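Local coordinates for DNA-binding protein reb1 (Schizosaccharomyces pombe, PDB 5EYB), which binds specific sites in ribosomal DNA and upstream of many genes, and takes part in terminating transcription by RNA polymerase I, at residues E17-Y21 with K87-K91; R25-F29 with P52-L56; E103-I107 with K148-R152. All coordinates share one frame; numbering follows the deposited sequence.

Interaction 2 lies in the first Myb-associated domain and interaction 3 in the second; interaction 1 joins the first to the loop between helices 69-79 and 101-116. Interactions 1 and 2 share helix 16-32, their centres about 16 Å apart: one fixes the start of this helix to residues 87-91, the other packs its second half on helix 51-63. Interaction 3 is centred about 17 Å from interaction 1 and about 32 Å from interaction 2; helix 101-116, into which the loop leads, carries its 103-107 side. Lys87, beside the contact in interaction 1, makes a weak hydrogen bond to a DNA phosphate, while the nearest atoms of interactions 2 and 3 are about 4 Å from the nucleic acid.

Interaction 1 (E17-Y21 with K87-K91); sequences EHWDY and KYSRK. With nucleotides of chain B.
The indole of Trp19 lies under the aliphatic part of Arg90, and this forms the well-packed part of the contact. Arg90 CB sits over the five-membered ring, 3.8 Å from its centroid and 17° off the normal, in a CH-pi contact. With CG anti to the backbone N (chi1 171°) and the chain extended as far as NE, the arginine runs back across the indole toward the helix, the two side chains pointing in opposite senses. Arg90 CD thus comes 3.9 Å from Trp19 CG. At the far end of the indole the carbonyl oxygen Tyr88 O meets the ring edge near its plane, 3.3 Å from Trp19 CZ2. The contact joins the start of helix 16-32, in the first Myb-associated domain, to the loop that leads on to helix 101-116. Trp14 and His75 also meet the Trp19 ring, and Leu79 and Val101 touch it and help to bury it. The solvent side is looser. Here the exposed guanidinium of Arg90 makes a long salt bridge with the exposed Asp20, NH1 to OD1 at 3.7 Å, the carboxylate and guanidinium planes being 65° apart. Toward the DNA, Lys87 lays CG over the face of the Tyr88 ring and then bends at chi3, and its NZ forms a weak hydrogen bond of 3.3 Å to OP2 of DA16 of chain B.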
ATOM      1  N   GLU A  17     -22.990   4.888  -1.584  1.00 97.75           N
ATOM      2  CA  GLU A  17     -23.552   6.231  -1.620  1.00 99.76           C
ATOM      3  C   GLU A  17     -22.752   7.124  -2.560  1.00 95.40           C
ATOM      4  O   GLU A  17     -23.321   7.913  -3.316  1.00 97.91           O
ATOM      5  CB  GLU A  17     -23.589   6.837  -0.216  1.00103.70           C
ATOM      6  N   HIS A  18     -21.432   6.985  -2.513  1.00 87.11           N
ATOM      7  CA  HIS A  18     -20.538   7.784  -3.342  1.00 79.08           C
ATOM      8  C   HIS A  18     -20.732   7.502  -4.826  1.00 79.57           C
ATOM      9  O   HIS A  18     -20.602   8.401  -5.656  1.00 83.73           O
ATOM     10  CB  HIS A  18     -19.086   7.536  -2.943  1.00 73.04           C
ATOM     11  CG  HIS A  18     -18.747   8.046  -1.580  1.00 77.22           C
ATOM     12  ND1 HIS A  18     -17.818   7.439  -0.764  1.00 80.91           N
ATOM     13  CD2 HIS A  18     -19.220   9.109  -0.886  1.00 81.61           C
ATOM     14  CE1 HIS A  18     -17.732   8.106   0.373  1.00 85.34           C
ATOM     15  NE2 HIS A  18     -18.572   9.124   0.324  1.00 85.20           N
ATOM     16  N   TRP A  19     -21.037   6.253  -5.158  1.00 74.67           N
ATOM     17  CA  TRP A  19     -21.326   5.896  -6.540  1.00 71.67           C
ATOM     18  C   TRP A  19     -22.666   6.478  -6.969  1.00 75.27           C
ATOM     19  O   TRP A  19     -22.809   6.978  -8.085  1.00 77.89           O
ATOM     20  CB  TRP A  19     -21.329   4.378  -6.728  1.00 67.16           C
ATOM     21  CG  TRP A  19     -19.964   3.771  -6.800  1.00 61.30           C
ATOM     22  CD1 TRP A  19     -19.381   2.952  -5.879  1.00 59.92           C
ATOM     23  CD2 TRP A  19     -19.007   3.934  -7.855  1.00 57.96           C
ATOM     24  NE1 TRP A  19     -18.122   2.591  -6.295  1.00 57.60           N
ATOM     25  CE2 TRP A  19     -17.868   3.183  -7.505  1.00 55.62           C
ATOM     26  CE3 TRP A  19     -19.004   4.642  -9.061  1.00 55.67           C
ATOM     27  CZ2 TRP A  19     -16.738   3.119  -8.316  1.00 56.47           C
ATOM     28  CZ3 TRP A  19     -17.880   4.577  -9.866  1.00 55.30           C
ATOM     29  CH2 TRP A  19     -16.763   3.821  -9.489  1.00 55.43           C
ATOM     30  N   ASP A  20     -23.647   6.407  -6.074  1.00 78.41           N
ATOM     31  CA  ASP A  20     -24.977   6.929  -6.361  1.00 84.55           C
ATOM     32  C   ASP A  20     -24.940   8.439  -6.542  1.00 81.12           C
ATOM     33  O   ASP A  20     -25.665   8.987  -7.371  1.00 85.80           O
ATOM     34  CB  ASP A  20     -25.958   6.553  -5.247  1.00 93.18           C
ATOM     35  CG  ASP A  20     -26.332   5.085  -5.272  1.00 97.92           C
ATOM     36  OD1 ASP A  20     -26.265   4.473  -6.359  1.00 96.74           O
ATOM     37  OD2 ASP A  20     -26.695   4.542  -4.206  1.00103.48           O
ATOM     38  N   TYR A  21     -24.091   9.108  -5.768  1.00 74.94           N
ATOM     39  CA  TYR A  21     -23.933  10.551  -5.894  1.00 76.14           C
ATOM     40  C   TYR A  21     -23.325  10.914  -7.245  1.00 72.07           C
ATOM     41  O   TYR A  21     -23.786  11.833  -7.919  1.00 74.26           O
ATOM     42  CB  TYR A  21     -23.065  11.103  -4.762  1.00 78.83           C
ATOM     43  CG  TYR A  21     -22.758  12.576  -4.911  1.00 84.05           C
ATOM     44  CD1 TYR A  21     -23.724  13.535  -4.639  1.00 92.14           C
ATOM     45  CD2 TYR A  21     -21.505  13.008  -5.330  1.00 82.39           C
ATOM     46  CE1 TYR A  21     -23.452  14.882  -4.778  1.00 96.61           C
ATOM     47  CE2 TYR A  21     -21.224  14.353  -5.471  1.00 86.73           C
ATOM     48  CZ  TYR A  21     -22.201  15.286  -5.193  1.00 94.14           C
ATOM     49  OH  TYR A  21     -21.930  16.628  -5.332  1.00 96.28           O
ATOM     50  N   LYS A  87      -9.969  -1.409 -12.520  1.00 72.40           N
ATOM     51  CA  LYS A  87      -9.776  -1.730 -11.106  1.00 77.03           C
ATOM     52  C   LYS A  87     -10.482  -0.749 -10.167  1.00 76.03           C
ATOM     53  O   LYS A  87     -10.671  -1.043  -8.987  1.00 78.57           O
ATOM     54  CB  LYS A  87      -8.281  -1.785 -10.774  1.00 83.22           C
ATOM     55  CG  LYS A  87      -7.539  -0.473 -10.965  1.00 86.29           C
ATOM     56  CD  LYS A  87      -6.033  -0.696 -10.997  1.00 90.30           C
ATOM     57  CE  LYS A  87      -5.551  -1.435  -9.757  1.00 87.78           C
ATOM     58  NZ  LYS A  87      -4.092  -1.740  -9.823  1.00 88.59           N
ATOM     59  N   TYR A  88     -10.875   0.410 -10.687  1.00 72.24           N
ATOM     60  CA  TYR A  88     -11.534   1.419  -9.866  1.00 68.24           C
ATOM     61  C   TYR A  88     -13.047   1.403 -10.076  1.00 66.93           C
ATOM     62  O   TYR A  88     -13.773   2.229  -9.521  1.00 66.68           O
ATOM     63  CB  TYR A  88     -10.962   2.807 -10.170  1.00 68.63           C
ATOM     64  CG  TYR A  88      -9.451   2.859 -10.099  1.00 68.39           C
ATOM     65  CD1 TYR A  88      -8.788   2.733  -8.884  1.00 63.16           C
ATOM     66  CD2 TYR A  88      -8.688   3.030 -11.245  1.00 70.81           C
ATOM     67  CE1 TYR A  88      -7.410   2.773  -8.814  1.00 67.58           C
ATOM     68  CE2 TYR A  88      -7.306   3.074 -11.184  1.00 74.63           C
ATOM     69  CZ  TYR A  88      -6.673   2.944  -9.966  1.00 72.76           C
ATOM     70  OH  TYR A  88      -5.299   2.988  -9.901  1.00 76.40           O
ATOM     71  N   SER A  89     -13.511   0.445 -10.874  1.00 67.04           N
ATOM     72  CA  SER A  89     -14.927   0.319 -11.204  1.00 62.90           C
ATOM     73  C   SER A  89     -15.759  -0.147 -10.017  1.00 60.03           C
ATOM     74  O   SER A  89     -15.235  -0.687  -9.045  1.00 61.07           O
ATOM     75  CB  SER A  89     -15.116  -0.650 -12.368  1.00 64.07           C
ATOM     76  OG  SER A  89     -14.637  -1.941 -12.027  1.00 66.20           O
ATOM     77  N   ARG A  90     -17.067   0.056 -10.113  1.00 61.85           N
ATOM     78  CA  ARG A  90     -17.987  -0.333  -9.054  1.00 60.78           C
ATOM     79  C   ARG A  90     -18.157  -1.849  -8.972  1.00 67.19           C
ATOM     80  O   ARG A  90     -18.340  -2.520  -9.989  1.00 70.93           O
ATOM     81  CB  ARG A  90     -19.344   0.339  -9.269  1.00 60.33           C
ATOM     82  CG  ARG A  90     -20.441  -0.152  -8.354  1.00 62.33           C
ATOM     83  CD  ARG A  90     -21.689   0.685  -8.521  1.00 66.86           C
ATOM     84  NE  ARG A  90     -22.776   0.214  -7.670  1.00 75.26           N
ATOM     85  CZ  ARG A  90     -23.914   0.874  -7.483  1.00 83.08           C
ATOM     86  NH1 ARG A  90     -24.109   2.042  -8.083  1.00 82.45           N
ATOM     87  NH2 ARG A  90     -24.852   0.372  -6.691  1.00 88.59           N
ATOM     88  N   LYS A  91     -18.087  -2.377  -7.755  1.00 66.79           N
ATOM     89  CA  LYS A  91     -18.300  -3.798  -7.509  1.00 67.62           C
ATOM     90  C   LYS A  91     -19.471  -4.001  -6.553  1.00 68.87           C
ATOM     91  O   LYS A  91     -19.492  -3.437  -5.460  1.00 74.46           O
ATOM     92  CB  LYS A  91     -17.033  -4.440  -6.940  1.00 66.58           C
ATOM     93  CG  LYS A  91     -15.934  -4.690  -7.962  1.00 67.01           C
ATOM     94  CD  LYS A  91     -16.144  -6.016  -8.675  1.00 69.94           C
ATOM     95  CE  LYS A  91     -16.193  -7.168  -7.682  1.00 70.78           C
ATOM     96  NZ  LYS A  91     -16.438  -8.477  -8.346  1.00 77.57           N
TER
ATOM     97  P    DA B  16      -5.762  -1.911  -5.908  1.00 70.19           P
ATOM     98  OP1  DA B  16      -6.642  -2.881  -6.599  1.00 67.72           O
ATOM     99  OP2  DA B  16      -4.492  -1.480  -6.535  1.00 67.73           O
ATOM    100  O5'  DA B  16      -6.615  -0.608  -5.558  1.00 57.55           O
ATOM    101  C5'  DA B  16      -7.831  -0.746  -4.846  1.00 55.98           C
ATOM    102  C4'  DA B  16      -8.061   0.422  -3.906  1.00 55.40           C
ATOM    103  O4'  DA B  16      -6.965   0.523  -2.968  1.00 55.69           O
ATOM    104  C3'  DA B  16      -8.166   1.784  -4.567  1.00 57.53           C
ATOM    105  O3'  DA B  16      -9.061   2.579  -3.828  1.00 56.81           O
ATOM    106  C2'  DA B  16      -6.740   2.316  -4.472  1.00 61.25           C
ATOM    107  C1'  DA B  16      -6.289   1.752  -3.133  1.00 56.25           C
ATOM    108  N9   DA B  16      -4.863   1.476  -3.070  1.00 60.57           N
ATOM    109  C8   DA B  16      -4.113   0.813  -3.999  1.00 65.26           C
ATOM    110  N7   DA B  16      -2.850   0.695  -3.671  1.00 68.09           N
ATOM    111  C5   DA B  16      -2.767   1.313  -2.436  1.00 64.91           C
ATOM    112  C6   DA B  16      -1.693   1.521  -1.553  1.00 60.39           C
ATOM    113  N6   DA B  16      -0.445   1.109  -1.804  1.00 63.50           N
ATOM    114  N1   DA B  16      -1.949   2.177  -0.401  1.00 57.03           N
ATOM    115  C2   DA B  16      -3.197   2.590  -0.159  1.00 54.97           C
ATOM    116  N3   DA B  16      -4.287   2.450  -0.909  1.00 60.21           N
ATOM    117  C4   DA B  16      -4.001   1.796  -2.046  1.00 63.01           C
TER

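Interaction 2 (R25-F29 with P52-L56); sequences RMQNF and PLSSL
Leu56 presses its CD2 methyl onto one face of the Phe29 ring, 3.9 Å from the centroid and displaced toward the CG-CD1 side. The same methyl also touches the sulfur of Met26, Leu56 CD2 to Met26 SD 3.6 Å, roughly at a right angle to its direction to the ring. The other branch of the leucine turns to Arg25, where CD1 lies 3.9 Å from the methylene CG; the arginine contributes its aliphatic stem here. The outer end of the Phe29 ring reaches the first turn of the facing helix, with Phe29 CE1 3.7 Å from Pro52 CB and Phe29 CZ 4.0 Å from Leu53 CB. A trans first torsion (chi1 177°) sends the Phe29 ring across to that helix. These are the apolar faces of helices 16-32 and 51-63, whose segments 25-29 and 52-56 run nearly antiparallel, at 154°, in the helical core of the first Myb-associated domain. The 11.8 Å between the axes of these segments leaves room for the phenyl ring and the leucine side chain between the two backbones. Arg25 and Phe29 stand one turn apart on their helix, as do Pro52 and Leu56 on theirs. In the next shell Tyr33, Leu35 and Val40 touch Phe29, with Tyr33 also touching Pro52. Leu53 packs against Ser43 and Leu44, while Met26 leans on Tyr80 from the stretch following helix 69-79.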
ATOM      1  N   ARG A  25     -25.162  13.032 -10.152  1.00 77.32           N
ATOM      2  CA  ARG A  25     -24.543  14.288 -10.549  1.00 76.79           C
ATOM      3  C   ARG A  25     -24.196  14.265 -12.034  1.00 79.54           C
ATOM      4  O   ARG A  25     -24.134  15.306 -12.686  1.00 82.60           O
ATOM      5  CB  ARG A  25     -23.289  14.553  -9.713  1.00 75.65           C
ATOM      6  CG  ARG A  25     -22.905  16.019  -9.616  1.00 83.03           C
ATOM      7  CD  ARG A  25     -24.070  16.849  -9.113  1.00 94.02           C
ATOM      8  NE  ARG A  25     -24.619  16.316  -7.869  1.00106.79           N
ATOM      9  CZ  ARG A  25     -25.776  16.701  -7.339  1.00121.55           C
ATOM     10  NH1 ARG A  25     -26.512  17.623  -7.947  1.00125.70           N
ATOM     11  NH2 ARG A  25     -26.201  16.161  -6.204  1.00126.25           N
ATOM     12  N   MET A  26     -23.978  13.064 -12.558  1.00 78.29           N
ATOM     13  CA  MET A  26     -23.639  12.883 -13.960  1.00 75.85           C
ATOM     14  C   MET A  26     -24.878  12.910 -14.844  1.00 80.89           C
ATOM     15  O   MET A  26     -24.836  13.397 -15.971  1.00 82.34           O
ATOM     16  CB  MET A  26     -22.889  11.569 -14.157  1.00 74.99           C
ATOM     17  CG  MET A  26     -21.694  11.682 -15.073  1.00 78.03           C
ATOM     18  SD  MET A  26     -20.534  12.928 -14.492  1.00 70.79           S
ATOM     19  CE  MET A  26     -20.292  12.380 -12.812  1.00 76.37           C
ATOM     20  N   GLN A  27     -25.979  12.372 -14.327  1.00 83.14           N
ATOM     21  CA  GLN A  27     -27.249  12.407 -15.042  1.00 88.62           C
ATOM     22  C   GLN A  27     -27.738  13.845 -15.177  1.00 91.65           C
ATOM     23  O   GLN A  27     -28.256  14.240 -16.221  1.00 96.80           O
ATOM     24  CB  GLN A  27     -28.300  11.554 -14.328  1.00 89.92           C
ATOM     25  N   ASN A  28     -27.563  14.625 -14.115  1.00 89.07           N
ATOM     26  CA  ASN A  28     -27.966  16.026 -14.115  1.00 87.12           C
ATOM     27  C   ASN A  28     -27.072  16.859 -15.020  1.00 80.24           C
ATOM     28  O   ASN A  28     -27.510  17.845 -15.612  1.00 81.99           O
ATOM     29  CB  ASN A  28     -27.946  16.587 -12.693  1.00 90.34           C
ATOM     30  CG  ASN A  28     -28.959  15.914 -11.788  1.00 99.61           C
ATOM     31  OD1 ASN A  28     -30.051  15.543 -12.223  1.00102.80           O
ATOM     32  ND2 ASN A  28     -28.601  15.750 -10.520  1.00101.71           N
ATOM     33  N   PHE A  29     -25.811  16.449 -15.116  1.00 74.44           N
ATOM     34  CA  PHE A  29     -24.843  17.101 -15.984  1.00 68.65           C
ATOM     35  C   PHE A  29     -25.256  16.983 -17.444  1.00 79.30           C
ATOM     36  O   PHE A  29     -25.203  17.957 -18.195  1.00 84.43           O
ATOM     37  CB  PHE A  29     -23.457  16.495 -15.776  1.00 64.80           C
ATOM     38  CG  PHE A  29     -22.402  17.064 -16.680  1.00 70.17           C
ATOM     39  CD1 PHE A  29     -21.841  18.303 -16.419  1.00 72.97           C
ATOM     40  CD2 PHE A  29     -21.963  16.356 -17.784  1.00 71.38           C
ATOM     41  CE1 PHE A  29     -20.868  18.824 -17.245  1.00 70.52           C
ATOM     42  CE2 PHE A  29     -20.990  16.873 -18.614  1.00 69.84           C
ATOM     43  CZ  PHE A  29     -20.441  18.108 -18.344  1.00 68.33           C
ATOM     44  N   PRO A  52     -17.530  22.664 -19.240  1.00 83.08           N
ATOM     45  CA  PRO A  52     -18.416  22.301 -18.128  1.00 80.62           C
ATOM     46  C   PRO A  52     -17.942  21.076 -17.356  1.00 78.46           C
ATOM     47  O   PRO A  52     -18.129  21.011 -16.142  1.00 82.49           O
ATOM     48  CB  PRO A  52     -19.748  22.014 -18.826  1.00 83.22           C
ATOM     49  CG  PRO A  52     -19.375  21.645 -20.215  1.00 84.58           C
ATOM     50  CD  PRO A  52     -18.191  22.500 -20.544  1.00 83.90           C
ATOM     51  N   LEU A  53     -17.342  20.119 -18.054  1.00 77.32           N
ATOM     52  CA  LEU A  53     -16.870  18.893 -17.422  1.00 69.47           C
ATOM     53  C   LEU A  53     -15.740  19.207 -16.452  1.00 65.96           C
ATOM     54  O   LEU A  53     -15.605  18.567 -15.410  1.00 64.66           O
ATOM     55  CB  LEU A  53     -16.410  17.885 -18.475  1.00 68.61           C
ATOM     56  CG  LEU A  53     -16.062  16.486 -17.966  1.00 69.25           C
ATOM     57  CD1 LEU A  53     -17.237  15.882 -17.215  1.00 65.68           C
ATOM     58  CD2 LEU A  53     -15.644  15.591 -19.120  1.00 72.50           C
ATOM     59  N   SER A  54     -14.938  20.206 -16.803  1.00 67.39           N
ATOM     60  CA  SER A  54     -13.882  20.695 -15.928  1.00 64.34           C
ATOM     61  C   SER A  54     -14.485  21.352 -14.690  1.00 60.79           C
ATOM     62  O   SER A  54     -13.996  21.169 -13.577  1.00 61.57           O
ATOM     63  CB  SER A  54     -12.985  21.681 -16.677  1.00 69.76           C
ATOM     64  OG  SER A  54     -11.958  22.181 -15.842  1.00 75.32           O
ATOM     65  N   SER A  55     -15.556  22.114 -14.894  1.00 62.00           N
ATOM     66  CA  SER A  55     -16.265  22.761 -13.796  1.00 66.16           C
ATOM     67  C   SER A  55     -16.920  21.730 -12.880  1.00 73.43           C
ATOM     68  O   SER A  55     -16.982  21.914 -11.663  1.00 78.73           O
ATOM     69  CB  SER A  55     -17.325  23.727 -14.331  1.00 64.36           C
ATOM     70  OG  SER A  55     -16.732  24.810 -15.026  1.00 68.16           O
ATOM     71  N   LEU A  56     -17.405  20.648 -13.476  1.00 71.16           N
ATOM     72  CA  LEU A  56     -18.089  19.597 -12.732  1.00 66.61           C
ATOM     73  C   LEU A  56     -17.154  18.867 -11.775  1.00 61.68           C
ATOM     74  O   LEU A  56     -17.519  18.581 -10.637  1.00 63.31           O
ATOM     75  CB  LEU A  56     -18.725  18.598 -13.698  1.00 69.02           C
ATOM     76  CG  LEU A  56     -19.406  17.383 -13.067  1.00 65.08           C
ATOM     77  CD1 LEU A  56     -20.580  17.814 -12.202  1.00 62.02           C
ATOM     78  CD2 LEU A  56     -19.853  16.419 -14.148  1.00 64.21           C
TER

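Interaction 3 (E103-I107 with K148-R152); sequences ETAII and KLSHR
Both carboxylate oxygens of the buried Glu103 are taken by the turn that follows helix 136-147. Arg152 grips them side-on: its NE bonds to Glu103 OE1 at 3.0 Å, and its NH2 bonds to Glu103 OE2 at 2.9 Å. Both donors approach on the syn side, tilted some 23-24° from the carboxylate plane, and the two planes are 30° apart. The exposed His151 gives a third bond, NE2 to Glu103 OE1 at 3.0 Å, coming from the opposite face of the carboxylate to Arg152 NE and 67° out of its plane. Glu103 OE2 also accepts from the backbone N of Ser94 and of Gly100, while Arg152 NH1 and NH2 bond to the carbonyls of Gly97 and Asp98. The type I turn from Leu149 to Arg152 brings these donors together, and Leu149 anchors it in the second Myb-associated domain: its CD2 lies 3.9 Å from Ile106 CD1, and its CD1 is 4.0 Å from Ile107 CG1. Arg152 also packs on a DNA phosphate. With so many donors around it, Glu103 is probably kept ionised, and its charge would balance that of Arg152 and hold the guanidinium in a set orientation beside the DNA backbone.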
ATOM      1  N   GLU A 103     -22.996  -5.527  -0.672  1.00 75.05           N
ATOM      2  CA  GLU A 103     -22.781  -6.286   0.553  1.00 70.80           C
ATOM      3  C   GLU A 103     -22.858  -5.369   1.765  1.00 66.71           C
ATOM      4  O   GLU A 103     -23.515  -5.685   2.756  1.00 62.81           O
ATOM      5  CB  GLU A 103     -21.432  -7.002   0.518  1.00 59.95           C
ATOM      6  CG  GLU A 103     -21.270  -7.920  -0.671  1.00 62.10           C
ATOM      7  CD  GLU A 103     -20.013  -8.746  -0.592  1.00 61.15           C
ATOM      8  OE1 GLU A 103     -19.996  -9.710   0.197  1.00 59.37           O
ATOM      9  OE2 GLU A 103     -19.043  -8.429  -1.315  1.00 62.71           O
ATOM     10  N   THR A 104     -22.187  -4.228   1.671  1.00 66.72           N
ATOM     11  CA  THR A 104     -22.202  -3.243   2.742  1.00 69.35           C
ATOM     12  C   THR A 104     -23.599  -2.663   2.921  1.00 77.34           C
ATOM     13  O   THR A 104     -23.988  -2.289   4.026  1.00 84.71           O
ATOM     14  CB  THR A 104     -21.210  -2.104   2.469  1.00 68.24           C
ATOM     15  OG1 THR A 104     -21.625  -1.382   1.304  1.00 78.51           O
ATOM     16  CG2 THR A 104     -19.808  -2.659   2.251  1.00 58.96           C
ATOM     17  N   ALA A 105     -24.353  -2.594   1.830  1.00 78.86           N
ATOM     18  CA  ALA A 105     -25.717  -2.082   1.878  1.00 78.29           C
ATOM     19  C   ALA A 105     -26.622  -3.051   2.634  1.00 79.15           C
ATOM     20  O   ALA A 105     -27.466  -2.637   3.432  1.00 82.15           O
ATOM     21  CB  ALA A 105     -26.243  -1.838   0.475  1.00 80.40           C
ATOM     22  N   ILE A 106     -26.432  -4.342   2.379  1.00 75.08           N
ATOM     23  CA  ILE A 106     -27.171  -5.388   3.079  1.00 72.76           C
ATOM     24  C   ILE A 106     -26.843  -5.386   4.569  1.00 72.49           C
ATOM     25  O   ILE A 106     -27.734  -5.513   5.411  1.00 72.81           O
ATOM     26  CB  ILE A 106     -26.863  -6.783   2.493  1.00 71.95           C
ATOM     27  CG1 ILE A 106     -27.393  -6.892   1.063  1.00 65.94           C
ATOM     28  CG2 ILE A 106     -27.467  -7.879   3.355  1.00 62.53           C
ATOM     29  CD1 ILE A 106     -27.112  -8.227   0.413  1.00 65.75           C
ATOM     30  N   ILE A 107     -25.560  -5.239   4.888  1.00 67.88           N
ATOM     31  CA  ILE A 107     -25.124  -5.186   6.277  1.00 63.56           C
ATOM     32  C   ILE A 107     -25.742  -3.984   6.973  1.00 72.35           C
ATOM     33  O   ILE A 107     -26.331  -4.108   8.047  1.00 73.54           O
ATOM     34  CB  ILE A 107     -23.592  -5.111   6.394  1.00 59.76           C
ATOM     35  CG1 ILE A 107     -22.949  -6.373   5.821  1.00 53.89           C
ATOM     36  CG2 ILE A 107     -23.179  -4.924   7.850  1.00 62.15           C
ATOM     37  CD1 ILE A 107     -21.439  -6.344   5.819  1.00 52.02           C
ATOM     38  N   LYS A 148     -27.695 -14.183   4.591  1.00 73.96           N
ATOM     39  CA  LYS A 148     -27.993 -13.224   3.534  1.00 70.45           C
ATOM     40  C   LYS A 148     -26.741 -12.862   2.732  1.00 71.93           C
ATOM     41  O   LYS A 148     -26.810 -12.121   1.751  1.00 74.78           O
ATOM     42  CB  LYS A 148     -28.635 -11.967   4.123  1.00 65.14           C
ATOM     43  CG  LYS A 148     -29.924 -12.245   4.882  1.00 69.49           C
ATOM     44  CD  LYS A 148     -30.657 -10.963   5.235  1.00 78.99           C
ATOM     45  CE  LYS A 148     -31.910 -11.258   6.045  1.00 87.47           C
ATOM     46  NZ  LYS A 148     -31.591 -11.914   7.345  1.00 91.16           N
ATOM     47  N   LEU A 149     -25.601 -13.387   3.165  1.00 68.56           N
ATOM     48  CA  LEU A 149     -24.351 -13.256   2.427  1.00 70.09           C
ATOM     49  C   LEU A 149     -23.672 -14.616   2.365  1.00 76.51           C
ATOM     50  O   LEU A 149     -22.507 -14.757   2.748  1.00 78.51           O
ATOM     51  CB  LEU A 149     -23.426 -12.226   3.080  1.00 72.72           C
ATOM     52  CG  LEU A 149     -23.843 -10.754   3.068  1.00 71.86           C
ATOM     53  CD1 LEU A 149     -22.862  -9.921   3.879  1.00 65.55           C
ATOM     54  CD2 LEU A 149     -23.939 -10.229   1.645  1.00 70.79           C
ATOM     55  N   SER A 150     -24.415 -15.612   1.883  1.00 73.95           N
ATOM     56  CA  SER A 150     -23.992 -17.008   1.938  1.00 71.40           C
ATOM     57  C   SER A 150     -22.790 -17.287   1.048  1.00 65.68           C
ATOM     58  O   SER A 150     -22.098 -18.291   1.222  1.00 66.84           O
ATOM     59  CB  SER A 150     -25.154 -17.920   1.552  1.00 67.63           C
ATOM     60  OG  SER A 150     -25.781 -17.457   0.370  1.00 84.79           O
ATOM     61  N   HIS A 151     -22.548 -16.392   0.097  1.00 65.80           N
ATOM     62  CA  HIS A 151     -21.449 -16.542  -0.846  1.00 79.62           C
ATOM     63  C   HIS A 151     -20.098 -16.318  -0.173  1.00 65.55           C
ATOM     64  O   HIS A 151     -19.111 -16.974  -0.493  1.00 72.70           O
ATOM     65  CB  HIS A 151     -21.623 -15.568  -2.008  1.00 68.76           C
ATOM     66  CG  HIS A 151     -21.744 -14.141  -1.576  1.00 80.50           C
ATOM     67  ND1 HIS A 151     -22.951 -13.562  -1.249  1.00 77.95           N
ATOM     68  CD2 HIS A 151     -20.807 -13.178  -1.404  1.00 64.81           C
ATOM     69  CE1 HIS A 151     -22.754 -12.304  -0.902  1.00 72.87           C
ATOM     70  NE2 HIS A 151     -21.460 -12.046  -0.988  1.00 63.33           N
ATOM     71  N   ARG A 152     -20.060 -15.382   0.763  1.00 62.39           N
ATOM     72  CA  ARG A 152     -18.824 -15.059   1.457  1.00 65.54           C
ATOM     73  C   ARG A 152     -18.718 -15.839   2.762  1.00 59.37           C
ATOM     74  O   ARG A 152     -19.725 -16.072   3.434  1.00 58.99           O
ATOM     75  CB  ARG A 152     -18.745 -13.560   1.726  1.00 61.23           C
ATOM     76  CG  ARG A 152     -17.418 -13.100   2.297  1.00 58.20           C
ATOM     77  CD  ARG A 152     -17.482 -11.642   2.692  1.00 57.77           C
ATOM     78  NE  ARG A 152     -17.554 -10.755   1.536  1.00 56.28           N
ATOM     79  CZ  ARG A 152     -16.497 -10.171   0.980  1.00 66.70           C
ATOM     80  NH1 ARG A 152     -15.288 -10.377   1.480  1.00 56.33           N
ATOM     81  NH2 ARG A 152     -16.650  -9.379  -0.073  1.00 66.43           N
TER